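Local coordinates for protein amorpha-4,11-diene synthase (Artemisia annua, PDB 4GAX) that is a sesquiterpene synthase that probably ionises and cyclises farnesyl diphosphate, releasing diphosphate, here in an engineered mutant form, at residues A[288-293]-A[300-305]; A[79-84]-A[121-126]; A[449-454]-A[504-509]. One frame throughout, in Å; residues are numbered along the deposited sequence.

The three contacts are helix-to-helix packings in a mostly helical chain without strands. They follow one another along the sequence. Interaction 2 comes first and joins helices 77-89 and 120-129 of the N-terminal terpene synthase domain. Interaction 1 follows, between helices 282-292 and 299-322, and interaction 3 pairs helix 447-461 with helix 489-513. These last two belong to the metal-binding family region, and their centres are about 21 Å apart. Interaction 2 has its centre about 28 Å from that of interaction 1 and about 25 Å from that of interaction 3. None of the contacts touches another. Helix 519-535 packs against residues of both interactions 1 and 3, which places them in one helical bundle.

Interaction 1 (A[288-293]-A[300-305]); sequences WALASR and RARIFL
Arg302 sends CG off anti to its carbonyl carbon and folds its chain at chi3 (-68°), which brings the guanidinium to Arg293 O. The contact is a roughly antiparallel helix pair of the terpene synthase metal-binding domain. Helices 282-292 and 299-322 are joined by a short connection, and their segment directions differ by 145°. Further along, helix 299-322 carries the sequence DDIYD, which matches the family's aspartate-rich DDxxD motif.

The guanidinium meets the backbone oxygen of Arg293. Arg302 NH1 donates to Arg293 O at 2.8 Å, with an N-H...O angle of 155°. The oxygen lies near the guanidinium plane, but the donor stands above the carbonyl plane. The same NH1 also bonds Glu295 O, and NH2 forms a salt bridge with Glu258 on helix 238-269. Several bonds therefore fix this buried charge. Leu290 CD1 rests 3.7 Å from Arg302 CD.

The small Ala289 lets the backbones come close. Its CB lies 3.4 Å from Arg302 O and 3.9 Å from Leu305 CG. Ser292 OG turns back to bond Ala289 O at 2.7 Å. That oxygen also accepts from Ser292 N, so two donors grip it. Leu305 CD2 sits 3.3 Å from Ser292 OG.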
# COMPACT_ATOMS: atom_id res chain seq x y z
N TRP A 288 1.94 -5.24 7.01
CA TRP A 288 2.45 -4.02 6.39
C TRP A 288 3.35 -4.36 5.20
O TRP A 288 3.22 -3.76 4.11
CB TRP A 288 3.20 -3.24 7.47
CG TRP A 288 3.54 -1.83 7.17
CD1 TRP A 288 3.64 -1.24 5.94
CD2 TRP A 288 3.85 -0.82 8.13
NE1 TRP A 288 3.99 0.08 6.09
CE2 TRP A 288 4.13 0.36 7.43
CE3 TRP A 288 3.93 -0.81 9.53
CZ2 TRP A 288 4.46 1.56 8.07
CZ3 TRP A 288 4.26 0.39 10.17
CH2 TRP A 288 4.53 1.55 9.43
N ALA A 289 4.26 -5.32 5.38
CA ALA A 289 5.14 -5.72 4.27
C ALA A 289 4.29 -6.29 3.13
O ALA A 289 4.57 -6.06 1.93
CB ALA A 289 6.15 -6.76 4.73
N LEU A 290 3.24 -7.02 3.50
CA LEU A 290 2.35 -7.66 2.54
C LEU A 290 1.66 -6.63 1.65
O LEU A 290 1.27 -6.93 0.52
CB LEU A 290 1.31 -8.50 3.27
CG LEU A 290 0.33 -9.30 2.41
CD1 LEU A 290 1.07 -10.17 1.38
CD2 LEU A 290 -0.58 -10.14 3.29
N ALA A 291 1.53 -5.41 2.16
CA ALA A 291 0.91 -4.33 1.38
C ALA A 291 1.78 -3.81 0.25
O ALA A 291 1.26 -3.42 -0.81
CB ALA A 291 0.51 -3.17 2.31
N SER A 292 3.10 -3.81 0.44
CA SER A 292 4.00 -3.24 -0.56
C SER A 292 3.81 -3.94 -1.90
O SER A 292 3.49 -3.29 -2.91
CB SER A 292 5.47 -3.33 -0.13
OG SER A 292 5.88 -4.68 0.05
N ARG A 293 4.00 -5.25 -1.92
CA ARG A 293 3.71 -6.07 -3.10
C ARG A 293 3.23 -7.43 -2.59
O ARG A 293 3.91 -8.05 -1.77
CB ARG A 293 4.95 -6.28 -3.98
CG ARG A 293 5.58 -5.04 -4.69
CD ARG A 293 4.60 -4.31 -5.63
NE ARG A 293 3.95 -5.15 -6.64
CZ ARG A 293 4.14 -5.04 -7.96
NH1 ARG A 293 5.02 -4.17 -8.43
NH2 ARG A 293 3.47 -5.82 -8.81
N ARG A 300 10.74 -12.94 -1.31
CA ARG A 300 11.95 -12.60 -0.56
C ARG A 300 11.91 -11.16 -0.09
O ARG A 300 12.31 -10.85 1.05
CB ARG A 300 13.21 -12.82 -1.40
CG ARG A 300 13.53 -14.28 -1.68
CD ARG A 300 15.01 -14.48 -2.02
NE ARG A 300 15.86 -14.42 -0.83
CZ ARG A 300 16.07 -15.44 0.00
NH1 ARG A 300 15.47 -16.60 -0.21
NH2 ARG A 300 16.86 -15.29 1.06
N ALA A 301 11.42 -10.27 -0.95
CA ALA A 301 11.31 -8.86 -0.60
C ALA A 301 10.36 -8.63 0.56
O ALA A 301 10.67 -7.84 1.45
CB ALA A 301 10.89 -8.02 -1.81
N ARG A 302 9.21 -9.32 0.57
CA ARG A 302 8.27 -9.20 1.68
C ARG A 302 8.87 -9.64 3.01
O ARG A 302 8.66 -9.01 4.06
CB ARG A 302 7.00 -10.03 1.42
CG ARG A 302 5.99 -9.38 0.50
CD ARG A 302 4.66 -10.13 0.58
NE ARG A 302 4.77 -11.47 0.02
CZ ARG A 302 4.78 -11.73 -1.28
NH1 ARG A 302 4.70 -10.73 -2.16
NH2 ARG A 302 4.86 -12.99 -1.71
N ILE A 303 9.58 -10.77 2.99
CA ILE A 303 10.13 -11.31 4.23
C ILE A 303 11.17 -10.36 4.80
O ILE A 303 11.17 -10.07 5.99
CB ILE A 303 10.72 -12.72 4.02
CG1 ILE A 303 9.57 -13.72 3.81
CG2 ILE A 303 11.58 -13.13 5.21
CD1 ILE A 303 10.02 -15.11 3.34
N PHE A 304 12.04 -9.83 3.94
CA PHE A 304 13.07 -8.90 4.40
C PHE A 304 12.44 -7.61 4.93
O PHE A 304 12.85 -7.08 5.96
CB PHE A 304 14.05 -8.56 3.27
CG PHE A 304 15.17 -7.68 3.72
CD1 PHE A 304 16.05 -8.10 4.71
CD2 PHE A 304 15.32 -6.40 3.20
CE1 PHE A 304 17.08 -7.28 5.16
CE2 PHE A 304 16.35 -5.56 3.64
CZ PHE A 304 17.24 -6.01 4.62
N LEU A 305 11.44 -7.10 4.22
CA LEU A 305 10.78 -5.86 4.60
C LEU A 305 10.10 -6.03 5.94
O LEU A 305 10.17 -5.15 6.80
CB LEU A 305 9.79 -5.43 3.52
CG LEU A 305 8.90 -4.20 3.78
CD1 LEU A 305 9.72 -2.94 4.01
CD2 LEU A 305 7.94 -3.99 2.57

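Interaction 2 (A[79-84]-A[121-126]); sequences NLLKLV and SLWFRL
In the helical N-terminal domain of this terpene synthase, Leu81 of helix 77-89 packs against Leu122, Trp123 and Leu126 of helix 120-129. The two segments cross at 54°, with axes 10.0 Å apart at closest approach. No hydrogen bond joins them, and the contact is mainly apolar.

Leu81 is the central side chain. Its CG stands anti to the carbonyl carbon (chi1 -70°), and its two methyls reach different partners. CD1 lies 3.6 Å from Trp123 CB. It comes in at the edge of the indole, near the ring plane, and the two side chains lie alongside, pointing alike. The large ring then leads away from helix 77-89 and stacks on Trp115. CD2 of Leu81 meets Leu126 CD1 at 3.9 Å. Here the two leucines pass each other, pointing opposite ways.

This part of the fold is probably a helical domain related to the six-hairpin families. Helix 97-111, which lies between the two partners in sequence, also packs on this contact. Its Leu104 touches Leu81, Ile100 touches Val84 and Ile107 touches Trp123.

Leu122 and Leu126, one helical turn apart, both reach the backbone of helix 77-89. Leu126 CD1 comes within 3.4 Å of Leu81 O, and it also meets Val84 CG1 at 4.2 Å. Leu122 CD2 lies 3.7 Å from Leu81 O and 4.0 Å from Leu81 CB. The same methyl lies 4.2 Å from Lys82 CD, where the two chains are roughly perpendicular. Lys82 touches through CD and its backbone N; its NZ forms a salt bridge with Glu86, which stays within helix 77-89. A salt bridge from Arg125 NH2 to Asp85 OD1 does join the two helices beside the apolar packing.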
# COMPACT_ATOMS: atom_id res chain seq x y z
N ASN A 79 -14.18 -4.12 -24.64
CA ASN A 79 -14.31 -5.39 -23.92
C ASN A 79 -12.97 -5.85 -23.37
O ASN A 79 -12.92 -6.52 -22.34
CB ASN A 79 -14.92 -6.48 -24.82
CG ASN A 79 -16.40 -6.24 -25.12
OD1 ASN A 79 -16.97 -5.21 -24.74
ND2 ASN A 79 -17.02 -7.18 -25.81
N LEU A 80 -11.89 -5.51 -24.06
CA LEU A 80 -10.56 -5.85 -23.58
C LEU A 80 -10.25 -5.12 -22.27
O LEU A 80 -9.71 -5.70 -21.31
CB LEU A 80 -9.50 -5.54 -24.64
CG LEU A 80 -8.01 -5.62 -24.25
CD1 LEU A 80 -7.59 -7.01 -23.78
CD2 LEU A 80 -7.15 -5.22 -25.42
N LEU A 81 -10.61 -3.84 -22.23
CA LEU A 81 -10.38 -3.06 -21.01
C LEU A 81 -11.16 -3.65 -19.87
O LEU A 81 -10.67 -3.71 -18.75
CB LEU A 81 -10.79 -1.59 -21.21
CG LEU A 81 -9.89 -0.78 -22.15
CD1 LEU A 81 -10.42 0.64 -22.24
CD2 LEU A 81 -8.46 -0.78 -21.62
N LYS A 82 -12.40 -4.08 -20.14
CA LYS A 82 -13.23 -4.69 -19.11
C LYS A 82 -12.61 -5.99 -18.59
O LYS A 82 -12.65 -6.27 -17.38
CB LYS A 82 -14.64 -4.94 -19.63
CG LYS A 82 -15.64 -5.36 -18.56
CD LYS A 82 -15.57 -4.42 -17.35
CE LYS A 82 -16.80 -4.53 -16.45
NZ LYS A 82 -16.84 -5.80 -15.66
N LEU A 83 -12.05 -6.78 -19.50
CA LEU A 83 -11.42 -8.04 -19.12
C LEU A 83 -10.18 -7.76 -18.27
O LEU A 83 -9.95 -8.45 -17.27
CB LEU A 83 -10.99 -8.80 -20.37
CG LEU A 83 -10.37 -10.19 -20.21
CD1 LEU A 83 -11.23 -11.06 -19.31
CD2 LEU A 83 -10.24 -10.84 -21.59
N VAL A 84 -9.40 -6.76 -18.67
CA VAL A 84 -8.20 -6.37 -17.92
C VAL A 84 -8.63 -5.96 -16.52
O VAL A 84 -8.05 -6.39 -15.52
CB VAL A 84 -7.45 -5.21 -18.62
CG1 VAL A 84 -6.39 -4.61 -17.70
CG2 VAL A 84 -6.81 -5.67 -19.93
N SER A 121 -14.77 6.00 -18.85
CA SER A 121 -14.33 6.16 -17.46
C SER A 121 -13.33 5.06 -17.06
O SER A 121 -12.36 5.29 -16.31
CB SER A 121 -15.53 6.14 -16.52
OG SER A 121 -16.36 7.26 -16.75
N LEU A 122 -13.58 3.84 -17.53
CA LEU A 122 -12.70 2.72 -17.23
C LEU A 122 -11.36 2.91 -17.94
O LEU A 122 -10.29 2.67 -17.37
CB LEU A 122 -13.35 1.39 -17.64
CG LEU A 122 -12.46 0.16 -17.48
CD1 LEU A 122 -12.06 0.01 -16.00
CD2 LEU A 122 -13.15 -1.09 -17.99
N TRP A 123 -11.42 3.36 -19.18
CA TRP A 123 -10.19 3.59 -19.93
C TRP A 123 -9.31 4.57 -19.18
O TRP A 123 -8.11 4.34 -19.02
CB TRP A 123 -10.51 4.13 -21.33
CG TRP A 123 -9.33 4.76 -22.03
CD1 TRP A 123 -8.36 4.12 -22.73
CD2 TRP A 123 -9.02 6.17 -22.09
NE1 TRP A 123 -7.45 5.04 -23.24
CE2 TRP A 123 -7.84 6.30 -22.85
CE3 TRP A 123 -9.63 7.32 -21.57
CZ2 TRP A 123 -7.25 7.54 -23.12
CZ3 TRP A 123 -9.05 8.55 -21.83
CH2 TRP A 123 -7.87 8.65 -22.60
N PHE A 124 -9.91 5.66 -18.70
CA PHE A 124 -9.17 6.72 -18.04
C PHE A 124 -8.44 6.18 -16.82
O PHE A 124 -7.24 6.43 -16.63
CB PHE A 124 -10.15 7.84 -17.64
CG PHE A 124 -9.54 8.93 -16.81
CD1 PHE A 124 -8.88 9.99 -17.40
CD2 PHE A 124 -9.68 8.91 -15.43
CE1 PHE A 124 -8.33 11.02 -16.62
CE2 PHE A 124 -9.16 9.93 -14.65
CZ PHE A 124 -8.47 10.99 -15.25
N ARG A 125 -9.16 5.44 -15.99
CA ARG A 125 -8.58 4.93 -14.75
C ARG A 125 -7.49 3.87 -15.00
O ARG A 125 -6.44 3.91 -14.36
CB ARG A 125 -9.68 4.36 -13.85
CG ARG A 125 -9.15 3.78 -12.56
CD ARG A 125 -10.27 3.37 -11.62
NE ARG A 125 -11.06 2.24 -12.14
CZ ARG A 125 -10.63 0.98 -12.20
NH1 ARG A 125 -9.40 0.68 -11.78
NH2 ARG A 125 -11.42 0.03 -12.68
N LEU A 126 -7.75 2.94 -15.91
CA LEU A 126 -6.74 1.92 -16.24
C LEU A 126 -5.49 2.51 -16.86
O LEU A 126 -4.36 2.05 -16.59
CB LEU A 126 -7.31 0.84 -17.16
CG LEU A 126 -8.46 -0.04 -16.70
CD1 LEU A 126 -8.71 -1.15 -17.76
CD2 LEU A 126 -8.20 -0.65 -15.33

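Interaction 3 (A[449-454]-A[504-509]); sequences LRYKGI and WKDINR
Tyr451 buries the most surface here, with Ile507 and Asp506 next. Its phenol reaches across from helix 447-461 to helix 489-513. Asp506 CB sits over one face of the ring, 3.7 Å from the centroid and 13° off the normal, a CH-pi contact. The Asp506 carboxylate lies nearly parallel to the ring, with planes 15° apart. At the side-chain root, Tyr451 CB meets Ile507 CG1 at 3.6 Å. Ile507 sends CG1 anti to its carbonyl carbon, and this carries the longer branch toward the tyrosine.

Arg509 borders the far end of the phenol. Its NH2 lies 3.0 Å from Tyr451 OH, while NH1 forms a salt bridge with Asp506 OD1 at 3.2 Å, with weak hydrogen-bond geometry. Without the ring, as with an alanine here, Asp506 CB is likely to face a gap and Arg509 to lose its phenol neighbour. Pro172, from a loop, touches both Asp506 and Arg509.

The segments run at 158° to each other, with axes 9.6 Å apart. The end of helix 447-461 opens the sequence NDLAGHKEE, which resembles the family's second metal-binding motif, NSE/DTE; its last residues are unmodelled. Such near-antiparallel helix pairs build the alpha-helical bundle of the class I terpene synthase fold.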
# COMPACT_ATOMS: atom_id res chain seq x y z
N LEU A 449 7.80 11.23 -1.68
CA LEU A 449 8.14 10.71 -0.35
C LEU A 449 7.82 11.74 0.73
O LEU A 449 7.40 11.38 1.83
CB LEU A 449 9.60 10.27 -0.28
CG LEU A 449 9.95 9.11 -1.23
CD1 LEU A 449 11.42 8.68 -1.06
CD2 LEU A 449 9.02 7.94 -1.01
N ARG A 450 8.03 13.01 0.41
CA ARG A 450 7.65 14.09 1.33
C ARG A 450 6.16 14.06 1.59
O ARG A 450 5.71 14.25 2.73
CB ARG A 450 8.03 15.46 0.75
CG ARG A 450 7.90 16.61 1.75
CD ARG A 450 7.87 17.95 1.05
NE ARG A 450 8.79 17.99 -0.09
CZ ARG A 450 8.51 18.56 -1.27
NH1 ARG A 450 7.34 19.14 -1.47
NH2 ARG A 450 9.42 18.54 -2.24
N TYR A 451 5.38 13.86 0.52
CA TYR A 451 3.93 13.83 0.63
C TYR A 451 3.47 12.63 1.48
O TYR A 451 2.60 12.77 2.34
CB TYR A 451 3.28 13.79 -0.76
CG TYR A 451 3.30 15.11 -1.51
CD1 TYR A 451 3.12 16.32 -0.84
CD2 TYR A 451 3.50 15.15 -2.88
CE1 TYR A 451 3.13 17.53 -1.54
CE2 TYR A 451 3.53 16.35 -3.58
CZ TYR A 451 3.33 17.54 -2.91
OH TYR A 451 3.35 18.72 -3.61
N LYS A 452 4.03 11.46 1.19
CA LYS A 452 3.77 10.26 1.98
C LYS A 452 4.01 10.54 3.47
O LYS A 452 3.16 10.26 4.32
CB LYS A 452 4.66 9.12 1.51
CG LYS A 452 4.47 7.81 2.28
CD LYS A 452 5.42 6.73 1.75
CE LYS A 452 5.24 5.39 2.48
NZ LYS A 452 5.30 5.54 3.97
N GLY A 453 5.17 11.12 3.78
CA GLY A 453 5.52 11.45 5.15
C GLY A 453 4.53 12.40 5.81
O GLY A 453 4.13 12.19 6.97
N ILE A 454 4.13 13.44 5.09
CA ILE A 454 3.19 14.42 5.64
C ILE A 454 1.80 13.81 5.82
O ILE A 454 1.15 14.00 6.86
CB ILE A 454 3.06 15.65 4.72
CG1 ILE A 454 4.38 16.41 4.62
CG2 ILE A 454 1.97 16.59 5.25
CD1 ILE A 454 4.31 17.62 3.70
N TRP A 504 -3.82 13.33 -1.15
CA TRP A 504 -3.99 12.18 -2.05
C TRP A 504 -3.88 12.65 -3.49
O TRP A 504 -3.33 11.95 -4.35
CB TRP A 504 -5.34 11.47 -1.84
CG TRP A 504 -5.51 10.77 -0.50
CD1 TRP A 504 -6.41 11.08 0.48
CD2 TRP A 504 -4.79 9.61 -0.03
NE1 TRP A 504 -6.27 10.21 1.54
CE2 TRP A 504 -5.29 9.30 1.25
CE3 TRP A 504 -3.76 8.82 -0.57
CZ2 TRP A 504 -4.80 8.22 2.00
CZ3 TRP A 504 -3.28 7.74 0.19
CH2 TRP A 504 -3.80 7.46 1.45
N LYS A 505 -4.43 13.83 -3.77
CA LYS A 505 -4.35 14.38 -5.12
C LYS A 505 -2.91 14.74 -5.49
O LYS A 505 -2.47 14.51 -6.63
CB LYS A 505 -5.30 15.58 -5.29
CG LYS A 505 -6.77 15.17 -5.51
CD LYS A 505 -7.71 16.37 -5.71
CE LYS A 505 -7.79 17.22 -4.47
NZ LYS A 505 -8.76 18.35 -4.67
N ASP A 506 -2.17 15.32 -4.55
CA ASP A 506 -0.76 15.64 -4.77
C ASP A 506 0.02 14.36 -5.07
O ASP A 506 0.88 14.32 -5.96
CB ASP A 506 -0.16 16.31 -3.54
CG ASP A 506 -0.59 17.76 -3.40
OD1 ASP A 506 -0.77 18.43 -4.44
OD2 ASP A 506 -0.72 18.22 -2.24
N ILE A 507 -0.30 13.31 -4.33
CA ILE A 507 0.39 12.03 -4.51
C ILE A 507 0.06 11.38 -5.85
O ILE A 507 0.93 10.77 -6.49
CB ILE A 507 0.07 11.08 -3.35
CG1 ILE A 507 0.81 11.57 -2.09
CG2 ILE A 507 0.50 9.65 -3.67
CD1 ILE A 507 0.16 11.14 -0.80
N ASN A 508 -1.19 11.50 -6.29
CA ASN A 508 -1.55 11.02 -7.63
C ASN A 508 -0.72 11.69 -8.69
O ASN A 508 -0.24 11.03 -9.62
CB ASN A 508 -3.04 11.24 -7.93
CG ASN A 508 -3.94 10.26 -7.21
OD1 ASN A 508 -3.48 9.20 -6.73
ND2 ASN A 508 -5.24 10.58 -7.14
N ARG A 509 -0.54 13.00 -8.58
CA ARG A 509 0.25 13.73 -9.58
C ARG A 509 1.69 13.22 -9.61
O ARG A 509 2.23 12.94 -10.68
CB ARG A 509 0.22 15.24 -9.31
CG ARG A 509 1.00 16.11 -10.32
CD ARG A 509 1.27 17.50 -9.71
NE ARG A 509 1.86 17.34 -8.38
CZ ARG A 509 1.46 17.97 -7.28
NH1 ARG A 509 0.46 18.85 -7.32
NH2 ARG A 509 2.07 17.72 -6.13